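Local coordinates for protein UDP-glucose 6-dehydrogenase (Pyrobaculum islandicum, PDB 3VTF) that probably oxidises UDP-glucose to UDP-glucuronate, reducing two molecules of NAD+ in the process, and binds UDP-glucose, at residues R334-T347 with L397-W410. Residues are numbered along the deposited sequence; the frame is centred on the assembly and turned at random.
With UPG (uridine-5'-diphosphate-glucose), chain B.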
ATOM      1  N   ARG A 334      35.907  15.200 -10.330  1.00 42.85           N
ATOM      2  CA  ARG A 334      35.567  14.131 -11.267  1.00 40.22           C
ATOM      3  C   ARG A 334      34.443  14.585 -12.181  1.00 37.98           C
ATOM      4  O   ARG A 334      33.643  15.397 -11.808  1.00 41.82           O
ATOM      5  CB  ARG A 334      35.235  12.852 -10.482  1.00 48.61           C
ATOM      6  CG  ARG A 334      35.870  11.614 -11.033  1.00 61.27           C
ATOM      7  CD  ARG A 334      37.387  11.625 -10.940  1.00 53.72           C
ATOM      8  NE  ARG A 334      37.731  11.362  -9.550  1.00 62.64           N
ATOM      9  CZ  ARG A 334      37.932  10.145  -9.055  1.00 54.22           C
ATOM     10  NH1 ARG A 334      37.815   9.106  -9.871  1.00 50.90           N
ATOM     11  NH2 ARG A 334      38.223   9.984  -7.753  1.00 47.90           N
ATOM     12  N   HIS A 335      34.399  14.071 -13.394  1.00 37.30           N
ATOM     13  CA  HIS A 335      33.449  14.477 -14.372  1.00 40.46           C
ATOM     14  C   HIS A 335      32.290  13.509 -14.242  1.00 40.07           C
ATOM     15  O   HIS A 335      32.435  12.337 -14.570  1.00 40.32           O
ATOM     16  CB  HIS A 335      34.079  14.324 -15.779  1.00 49.06           C
ATOM     17  CG  HIS A 335      34.984  15.474 -16.201  1.00 54.10           C
ATOM     18  ND1 HIS A 335      36.211  15.679 -15.674  1.00 60.76           N
ATOM     19  CD2 HIS A 335      34.803  16.463 -17.155  1.00 52.74           C
ATOM     20  CE1 HIS A 335      36.771  16.761 -16.248  1.00 53.82           C
ATOM     21  NE2 HIS A 335      35.903  17.243 -17.144  1.00 58.30           N
ATOM     22  N   VAL A 336      31.116  14.009 -13.863  1.00 35.67           N
ATOM     23  CA  VAL A 336      29.920  13.144 -13.552  1.00 34.45           C
ATOM     24  C   VAL A 336      28.666  13.727 -14.188  1.00 31.93           C
ATOM     25  O   VAL A 336      28.480  14.930 -14.168  1.00 35.75           O
ATOM     26  CB  VAL A 336      29.706  13.062 -12.017  1.00 33.23           C
ATOM     27  CG1 VAL A 336      28.432  12.291 -11.732  1.00 36.63           C
ATOM     28  CG2 VAL A 336      30.978  12.490 -11.306  1.00 34.31           C
ATOM     29  N   GLY A 337      27.846  12.885 -14.811  1.00 32.25           N
ATOM     30  CA  GLY A 337      26.626  13.343 -15.444  1.00 31.65           C
ATOM     31  C   GLY A 337      25.354  12.982 -14.679  1.00 34.47           C
ATOM     32  O   GLY A 337      25.282  11.957 -13.953  1.00 30.31           O
ATOM     33  N   VAL A 338      24.302  13.759 -14.920  1.00 28.72           N
ATOM     34  CA  VAL A 338      23.006  13.373 -14.461  1.00 26.20           C
ATOM     35  C   VAL A 338      22.149  13.335 -15.678  1.00 26.21           C
ATOM     36  O   VAL A 338      21.942  14.375 -16.306  1.00 29.80           O
ATOM     37  CB  VAL A 338      22.425  14.395 -13.440  1.00 26.16           C
ATOM     38  CG1 VAL A 338      20.987  14.041 -13.059  1.00 26.29           C
ATOM     39  CG2 VAL A 338      23.373  14.569 -12.278  1.00 25.50           C
ATOM     40  N   LEU A 339      21.564  12.162 -15.951  1.00 26.93           N
ATOM     41  CA  LEU A 339      20.582  11.954 -16.987  1.00 26.39           C
ATOM     42  C   LEU A 339      19.185  12.117 -16.431  1.00 29.33           C
ATOM     43  O   LEU A 339      18.691  11.201 -15.754  1.00 24.23           O
ATOM     44  CB  LEU A 339      20.702  10.572 -17.671  1.00 25.59           C
ATOM     45  CG  LEU A 339      21.939  10.433 -18.592  1.00 29.42           C
ATOM     46  CD1 LEU A 339      22.130   8.982 -19.097  1.00 33.62           C
ATOM     47  CD2 LEU A 339      21.830  11.447 -19.741  1.00 30.18           C
ATOM     48  N   GLY A 340      18.535  13.264 -16.712  1.00 25.56           N
ATOM     49  CA  GLY A 340      17.135  13.431 -16.294  1.00 24.22           C
ATOM     50  C   GLY A 340      17.057  14.518 -15.193  1.00 28.55           C
ATOM     51  O   GLY A 340      17.717  14.400 -14.174  1.00 27.09           O
ATOM     52  N   LEU A 341      16.295  15.595 -15.449  1.00 26.16           N
ATOM     53  CA  LEU A 341      16.145  16.652 -14.503  1.00 25.17           C
ATOM     54  C   LEU A 341      14.652  16.871 -14.239  1.00 27.89           C
ATOM     55  O   LEU A 341      14.306  17.380 -13.187  1.00 28.91           O
ATOM     56  CB  LEU A 341      16.737  17.941 -15.072  1.00 26.23           C
ATOM     57  CG  LEU A 341      18.243  17.896 -15.280  1.00 29.79           C
ATOM     58  CD1 LEU A 341      18.743  19.106 -16.064  1.00 27.52           C
ATOM     59  CD2 LEU A 341      19.017  17.766 -13.964  1.00 28.09           C
ATOM     60  N   ALA A 342      13.781  16.624 -15.232  1.00 26.33           N
ATOM     61  CA  ALA A 342      12.327  16.688 -14.987  1.00 28.43           C
ATOM     62  C   ALA A 342      11.977  15.722 -13.846  1.00 28.66           C
ATOM     63  O   ALA A 342      12.615  14.684 -13.706  1.00 24.55           O
ATOM     64  CB  ALA A 342      11.540  16.291 -16.224  1.00 26.69           C
ATOM     65  N   PHE A 343      10.941  16.006 -13.066  1.00 24.27           N
ATOM     66  CA  PHE A 343      10.651  15.191 -11.870  1.00 28.32           C
ATOM     67  C   PHE A 343      10.056  13.835 -12.232  1.00 29.35           C
ATOM     68  O   PHE A 343      10.087  12.890 -11.436  1.00 27.23           O
ATOM     69  CB  PHE A 343       9.707  15.953 -10.906  1.00 24.53           C
ATOM     70  CG  PHE A 343       8.230  15.801 -11.182  1.00 25.60           C
ATOM     71  CD1 PHE A 343       7.493  14.866 -10.520  1.00 26.47           C
ATOM     72  CD2 PHE A 343       7.585  16.685 -12.002  1.00 30.76           C
ATOM     73  CE1 PHE A 343       6.118  14.770 -10.675  1.00 31.35           C
ATOM     74  CE2 PHE A 343       6.216  16.605 -12.195  1.00 34.07           C
ATOM     75  CZ  PHE A 343       5.470  15.655 -11.535  1.00 30.84           C
ATOM     76  N   LYS A 344       9.549  13.744 -13.452  1.00 26.95           N
ATOM     77  CA  LYS A 344       9.231  12.467 -14.069  1.00 29.57           C
ATOM     78  C   LYS A 344       9.242  12.648 -15.593  1.00 28.75           C
ATOM     79  O   LYS A 344       9.385  13.802 -16.071  1.00 34.19           O
ATOM     80  CB  LYS A 344       7.873  11.985 -13.655  1.00 28.00           C
ATOM     81  CG  LYS A 344       6.765  12.990 -14.001  1.00 30.60           C
ATOM     82  CD  LYS A 344       5.490  12.303 -13.642  1.00 38.20           C
ATOM     83  CE  LYS A 344       4.366  12.960 -14.394  1.00 39.59           C
ATOM     84  NZ  LYS A 344       3.121  12.343 -13.872  1.00 46.36           N
ATOM     85  N   PRO A 345       9.133  11.522 -16.373  1.00 31.65           N
ATOM     86  CA  PRO A 345       9.194  11.654 -17.825  1.00 30.80           C
ATOM     87  C   PRO A 345       8.008  12.437 -18.415  1.00 35.06           C
ATOM     88  O   PRO A 345       6.897  12.443 -17.869  1.00 29.08           O
ATOM     89  CB  PRO A 345       9.109  10.183 -18.325  1.00 31.51           C
ATOM     90  CG  PRO A 345       9.667   9.362 -17.178  1.00 33.25           C
ATOM     91  CD  PRO A 345       9.054  10.078 -15.979  1.00 33.03           C
ATOM     92  N   ASN A 346       8.272  13.090 -19.548  1.00 41.60           N
ATOM     93  CA  ASN A 346       7.208  13.769 -20.262  1.00 45.87           C
ATOM     94  C   ASN A 346       6.582  15.010 -19.535  1.00 43.96           C
ATOM     95  O   ASN A 346       5.338  15.215 -19.486  1.00 44.07           O
ATOM     96  CB  ASN A 346       6.157  12.763 -20.694  1.00 43.55           C
ATOM     97  CG  ASN A 346       5.503  13.199 -21.983  1.00 55.26           C
ATOM     98  OD1 ASN A 346       6.151  13.893 -22.818  1.00 50.94           O
ATOM     99  ND2 ASN A 346       4.215  12.879 -22.147  1.00 53.75           N
ATOM    100  N   THR A 347       7.468  15.788 -18.915  1.00 40.11           N
ATOM    101  CA  THR A 347       7.086  17.107 -18.409  1.00 42.13           C
ATOM    102  C   THR A 347       8.362  17.870 -18.477  1.00 38.78           C
ATOM    103  O   THR A 347       9.478  17.305 -18.674  1.00 39.19           O
ATOM    104  CB  THR A 347       6.656  17.114 -16.930  1.00 44.72           C
ATOM    105  OG1 THR A 347       7.709  16.507 -16.167  1.00 40.70           O
ATOM    106  CG2 THR A 347       5.366  16.317 -16.653  1.00 43.14           C
ATOM    107  N   LEU A 397      26.771  13.407 -23.565  1.00 36.70           N
ATOM    108  CA  LEU A 397      26.986  13.534 -22.090  1.00 34.90           C
ATOM    109  C   LEU A 397      27.690  12.253 -21.569  1.00 31.33           C
ATOM    110  O   LEU A 397      28.677  12.332 -20.857  1.00 35.53           O
ATOM    111  CB  LEU A 397      25.644  13.779 -21.346  1.00 35.20           C
ATOM    112  CG  LEU A 397      25.731  13.772 -19.793  1.00 39.93           C
ATOM    113  CD1 LEU A 397      24.608  14.632 -19.158  1.00 35.97           C
ATOM    114  CD2 LEU A 397      25.678  12.300 -19.264  1.00 33.32           C
ATOM    115  N   LEU A 398      27.184  11.069 -21.929  1.00 34.81           N
ATOM    116  CA  LEU A 398      27.834   9.816 -21.446  1.00 33.27           C
ATOM    117  C   LEU A 398      29.308   9.735 -21.849  1.00 34.50           C
ATOM    118  O   LEU A 398      30.190   9.383 -21.045  1.00 35.54           O
ATOM    119  CB  LEU A 398      27.103   8.617 -22.021  1.00 36.89           C
ATOM    120  CG  LEU A 398      25.698   8.337 -21.535  1.00 29.78           C
ATOM    121  CD1 LEU A 398      25.110   7.130 -22.218  1.00 33.74           C
ATOM    122  CD2 LEU A 398      25.876   8.088 -20.026  1.00 30.21           C
ATOM    123  N   ASP A 399      29.588  10.187 -23.068  1.00 38.11           N
ATOM    124  CA  ASP A 399      30.949  10.074 -23.676  1.00 39.75           C
ATOM    125  C   ASP A 399      31.910  10.979 -22.970  1.00 40.30           C
ATOM    126  O   ASP A 399      33.114  10.705 -22.955  1.00 48.52           O
ATOM    127  CB  ASP A 399      30.968  10.391 -25.216  1.00 36.46           C
ATOM    128  CG  ASP A 399      30.133   9.432 -26.038  1.00 39.30           C
ATOM    129  OD1 ASP A 399      29.727   8.332 -25.588  1.00 46.97           O
ATOM    130  OD2 ASP A 399      29.809   9.787 -27.179  1.00 45.13           O
ATOM    131  N   GLN A 400      31.387  12.053 -22.370  1.00 41.24           N
ATOM    132  CA  GLN A 400      32.211  13.014 -21.625  1.00 41.43           C
ATOM    133  C   GLN A 400      32.426  12.740 -20.142  1.00 40.99           C
ATOM    134  O   GLN A 400      33.268  13.393 -19.530  1.00 40.06           O
ATOM    135  CB  GLN A 400      31.563  14.386 -21.688  1.00 48.09           C
ATOM    136  CG  GLN A 400      32.267  15.381 -22.572  1.00 60.83           C
ATOM    137  CD  GLN A 400      31.716  16.785 -22.330  1.00 62.20           C
ATOM    138  OE1 GLN A 400      30.592  17.083 -22.738  1.00 57.19           O
ATOM    139  NE2 GLN A 400      32.496  17.640 -21.635  1.00 57.69           N
ATOM    140  N   VAL A 401      31.591  11.909 -19.510  1.00 38.58           N
ATOM    141  CA  VAL A 401      31.732  11.767 -18.043  1.00 37.13           C
ATOM    142  C   VAL A 401      32.361  10.429 -17.667  1.00 37.23           C
ATOM    143  O   VAL A 401      32.265   9.461 -18.415  1.00 43.46           O
ATOM    144  CB  VAL A 401      30.352  11.939 -17.308  1.00 34.35           C
ATOM    145  CG1 VAL A 401      29.784  13.319 -17.557  1.00 37.11           C
ATOM    146  CG2 VAL A 401      29.343  10.912 -17.783  1.00 34.30           C
ATOM    147  N   GLU A 402      32.948  10.342 -16.490  1.00 38.38           N
ATOM    148  CA  GLU A 402      33.412   9.038 -15.967  1.00 46.98           C
ATOM    149  C   GLU A 402      32.251   8.210 -15.356  1.00 47.66           C
ATOM    150  O   GLU A 402      32.124   6.986 -15.592  1.00 38.23           O
ATOM    151  CB  GLU A 402      34.479   9.282 -14.912  1.00 49.03           C
ATOM    152  CG  GLU A 402      35.406  10.433 -15.326  1.00 57.31           C
ATOM    153  CD  GLU A 402      36.406  10.781 -14.251  1.00 63.53           C
ATOM    154  OE1 GLU A 402      36.869   9.836 -13.554  1.00 82.50           O
ATOM    155  OE2 GLU A 402      36.694  11.987 -14.079  1.00 57.07           O
ATOM    156  N   GLY A 403      31.378   8.910 -14.630  1.00 36.59           N
ATOM    157  CA  GLY A 403      30.247   8.270 -13.915  1.00 36.56           C
ATOM    158  C   GLY A 403      28.941   9.003 -14.194  1.00 28.74           C
ATOM    159  O   GLY A 403      28.906  10.176 -14.578  1.00 33.27           O
ATOM    160  N   VAL A 404      27.843   8.304 -14.105  1.00 30.85           N
ATOM    161  CA  VAL A 404      26.574   8.930 -14.416  1.00 27.02           C
ATOM    162  C   VAL A 404      25.470   8.395 -13.435  1.00 28.04           C
ATOM    163  O   VAL A 404      25.486   7.252 -12.973  1.00 25.22           O
ATOM    164  CB  VAL A 404      26.197   8.752 -15.920  1.00 28.95           C
ATOM    165  CG1 VAL A 404      25.788   7.320 -16.190  1.00 29.56           C
ATOM    166  CG2 VAL A 404      24.993   9.587 -16.299  1.00 32.11           C
ATOM    167  N   ILE A 405      24.510   9.252 -13.136  1.00 27.49           N
ATOM    168  CA  ILE A 405      23.350   8.828 -12.346  1.00 25.79           C
ATOM    169  C   ILE A 405      22.168   9.114 -13.206  1.00 23.95           C
ATOM    170  O   ILE A 405      22.019  10.270 -13.691  1.00 27.24           O
ATOM    171  CB  ILE A 405      23.239   9.654 -11.013  1.00 26.49           C
ATOM    172  CG1 ILE A 405      24.368   9.272 -10.057  1.00 28.89           C
ATOM    173  CG2 ILE A 405      21.883   9.387 -10.356  1.00 23.55           C
ATOM    174  CD1 ILE A 405      24.588  10.169  -8.800  1.00 27.11           C
ATOM    175  N   ILE A 406      21.363   8.086 -13.414  1.00 22.91           N
ATOM    176  CA  ILE A 406      20.149   8.159 -14.197  1.00 23.86           C
ATOM    177  C   ILE A 406      19.027   8.557 -13.228  1.00 26.55           C
ATOM    178  O   ILE A 406      18.722   7.782 -12.335  1.00 22.80           O
ATOM    179  CB  ILE A 406      19.810   6.807 -14.833  1.00 24.91           C
ATOM    180  CG1 ILE A 406      21.001   6.282 -15.742  1.00 23.56           C
ATOM    181  CG2 ILE A 406      18.484   6.910 -15.639  1.00 21.73           C
ATOM    182  CD1 ILE A 406      20.641   4.911 -16.394  1.00 23.32           C
ATOM    183  N   ALA A 407      18.419   9.735 -13.425  1.00 24.46           N
ATOM    184  CA  ALA A 407      17.458  10.271 -12.456  1.00 22.48           C
ATOM    185  C   ALA A 407      16.035  10.402 -12.989  1.00 24.45           C
ATOM    186  O   ALA A 407      15.096  10.513 -12.205  1.00 23.28           O
ATOM    187  CB  ALA A 407      17.987  11.647 -11.898  1.00 23.56           C
ATOM    188  N   THR A 408      15.825  10.279 -14.313  1.00 22.10           N
ATOM    189  CA  THR A 408      14.476  10.229 -14.865  1.00 19.49           C
ATOM    190  C   THR A 408      14.518   9.280 -16.082  1.00 22.66           C
ATOM    191  O   THR A 408      15.392   9.379 -16.897  1.00 26.43           O
ATOM    192  CB  THR A 408      14.077  11.599 -15.432  1.00 26.68           C
ATOM    193  OG1 THR A 408      14.336  12.628 -14.478  1.00 27.65           O
ATOM    194  CG2 THR A 408      12.567  11.644 -15.832  1.00 24.21           C
ATOM    195  N   ALA A 409      13.655   8.302 -16.106  1.00 22.99           N
ATOM    196  CA  ALA A 409      13.704   7.264 -17.162  1.00 27.31           C
ATOM    197  C   ALA A 409      13.009   7.808 -18.417  1.00 26.52           C
ATOM    198  O   ALA A 409      11.954   7.357 -18.764  1.00 25.15           O
ATOM    199  CB  ALA A 409      13.002   6.005 -16.687  1.00 30.41           C
ATOM    200  N   TRP A 410      13.602   8.819 -19.067  1.00 26.21           N
ATOM    201  CA  TRP A 410      13.073   9.277 -20.389  1.00 32.07           C
ATOM    202  C   TRP A 410      13.223   8.062 -21.349  1.00 34.22           C
ATOM    203  O   TRP A 410      14.288   7.465 -21.336  1.00 29.75           O
ATOM    204  CB  TRP A 410      13.918  10.430 -20.892  1.00 28.45           C
ATOM    205  CG  TRP A 410      13.534  11.706 -20.209  1.00 35.50           C
ATOM    206  CD1 TRP A 410      14.103  12.311 -19.082  1.00 30.66           C
ATOM    207  CD2 TRP A 410      12.434  12.582 -20.629  1.00 33.36           C
ATOM    208  NE1 TRP A 410      13.435  13.455 -18.770  1.00 33.54           N
ATOM    209  CE2 TRP A 410      12.404  13.672 -19.682  1.00 38.00           C
ATOM    210  CE3 TRP A 410      11.526  12.565 -21.699  1.00 37.94           C
ATOM    211  CZ2 TRP A 410      11.477  14.726 -19.803  1.00 37.79           C
ATOM    212  CZ3 TRP A 410      10.610  13.627 -21.830  1.00 38.17           C
ATOM    213  CH2 TRP A 410      10.594  14.684 -20.897  1.00 35.48           C
TER
HETATM  214  N1  UPG B1001       7.439   7.731  -8.814  1.00 23.90           N
HETATM  215  C2  UPG B1001       8.344   6.746  -8.319  1.00 23.29           C
HETATM  216  N3  UPG B1001       8.006   5.458  -8.402  1.00 22.31           N
HETATM  217  C4  UPG B1001       6.762   5.096  -8.894  1.00 24.34           C
HETATM  218  C5  UPG B1001       5.806   6.057  -9.378  1.00 23.78           C
HETATM  219  C6  UPG B1001       6.192   7.408  -9.271  1.00 22.90           C
HETATM  220  O2  UPG B1001       9.475   7.062  -7.829  1.00 22.06           O
HETATM  221  O4  UPG B1001       6.460   3.856  -8.906  1.00 22.33           O
HETATM  222  C1C UPG B1001       7.893   9.132  -8.652  1.00 22.68           C
HETATM  223  C2C UPG B1001       7.829   9.852  -9.985  1.00 25.70           C
HETATM  224  O2C UPG B1001       9.044   9.737 -10.721  1.00 23.54           O
HETATM  225  C3C UPG B1001       7.580  11.314  -9.553  1.00 25.06           C
HETATM  226  C4C UPG B1001       6.749  11.190  -8.276  1.00 21.74           C
HETATM  227  O4C UPG B1001       6.864   9.803  -7.888  1.00 23.46           O
HETATM  228  O3C UPG B1001       8.838  11.903  -9.129  1.00 24.60           O
HETATM  229  C5C UPG B1001       5.250  11.517  -8.480  1.00 26.48           C
HETATM  230  O5C UPG B1001       4.835  10.898  -9.703  1.00 26.47           O
HETATM  231  PA  UPG B1001       3.245  11.090 -10.230  1.00 30.73           P
HETATM  232  O1A UPG B1001       2.250  10.450  -9.208  1.00 25.13           O
HETATM  233  O2A UPG B1001       3.205  10.772 -11.746  1.00 33.07           O
HETATM  234  O3A UPG B1001       3.217  12.699 -10.300  1.00 29.60           O
HETATM  235  PB  UPG B1001       2.059  13.798  -9.919  1.00 31.34           P
HETATM  236  O1B UPG B1001       1.711  14.536 -11.187  1.00 32.13           O
HETATM  237  O2B UPG B1001       2.905  14.530  -8.847  1.00 33.54           O
HETATM  238  O3B UPG B1001       0.707  13.097  -9.448  1.00 28.67           O
HETATM  239  C1' UPG B1001       0.396  12.952  -8.029  1.00 28.03           C
HETATM  240  C2' UPG B1001      -0.669  11.883  -7.919  1.00 26.37           C
HETATM  241  C3' UPG B1001      -1.988  12.459  -8.487  1.00 27.25           C
HETATM  242  C4' UPG B1001      -2.315  13.749  -7.696  1.00 28.37           C
HETATM  243  C5' UPG B1001      -1.182  14.806  -8.009  1.00 27.96           C
HETATM  244  C6' UPG B1001      -1.286  16.163  -7.278  1.00 27.79           C
HETATM  245  O2' UPG B1001      -0.101  10.880  -8.849  1.00 25.44           O
HETATM  246  O3' UPG B1001      -2.985  11.474  -8.299  1.00 25.38           O
HETATM  247  O4' UPG B1001      -3.546  14.273  -8.237  1.00 29.95           O
HETATM  248  O5' UPG B1001      -0.005  14.181  -7.423  1.00 31.91           O
HETATM  249  O6' UPG B1001      -1.955  15.984  -6.007  1.00 23.12           O
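Leu339 lays CG 3.9 Å from Val404 CG2 and presses its two methyl ends on Leu397 and Leu398, closing helix 394-400 over one face of a parallel strand pair. Strands 335-339 and 403-406 run 18° apart, and Gly337 N to Gly403 O, Ile405 N to Gly337 O and Leu339 N to Ile405 O supply the alternating parallel bonds; these are the central strands of a Rossmann-like sheet, order 3-2-1-4-5-6. Packing is tight at both glycines: a CB on Gly337 would lie 2.6 Å from Leu397 CD2, and one on Gly340 would clash with Thr408 N.

Beyond the strands, Thr408 OG1 donates in the carbonyl plane to Ala342 O at 2.8 Å; chi1 of -50° sets OG1 beside its own backbone N and leaves CG2, anti to that N, against Pro345. Pro345 CA makes a CH-pi contact over the Trp410 six-membered ring, 4.2 Å from the centroid, while NE1 hydrogen-bonds to Asp373 OD1.

The opposite end faces solvent, with Arg334, His335 and Glu402 partly exposed. Glu402 N donates to His335 O at 2.8 Å, and OE2 accepts His335 N in return at 3.2 Å, nearly straight at N-H (173°) but from above the carboxylate plane. The carboxylate lies against Arg334 CG and CD, OE1 at the guanidinium edge in a long 3.9 Å salt bridge to NH1, which also bonds Leu328 O. Replacing Glu402 by alanine is likely to leave His335 N without this acceptor and Arg334 without a nearby negative charge.

The chemistry thus divides: apolar packing and backbone bonds fix the strands, and the Thr408 and Trp410 contacts fasten the following loop, from which Phe343 O accepts ribose O3C and Lys344 NZ grips phosphate oxygen O2A of UDP-glucose at 2.6 Å, alongside Glu179 O.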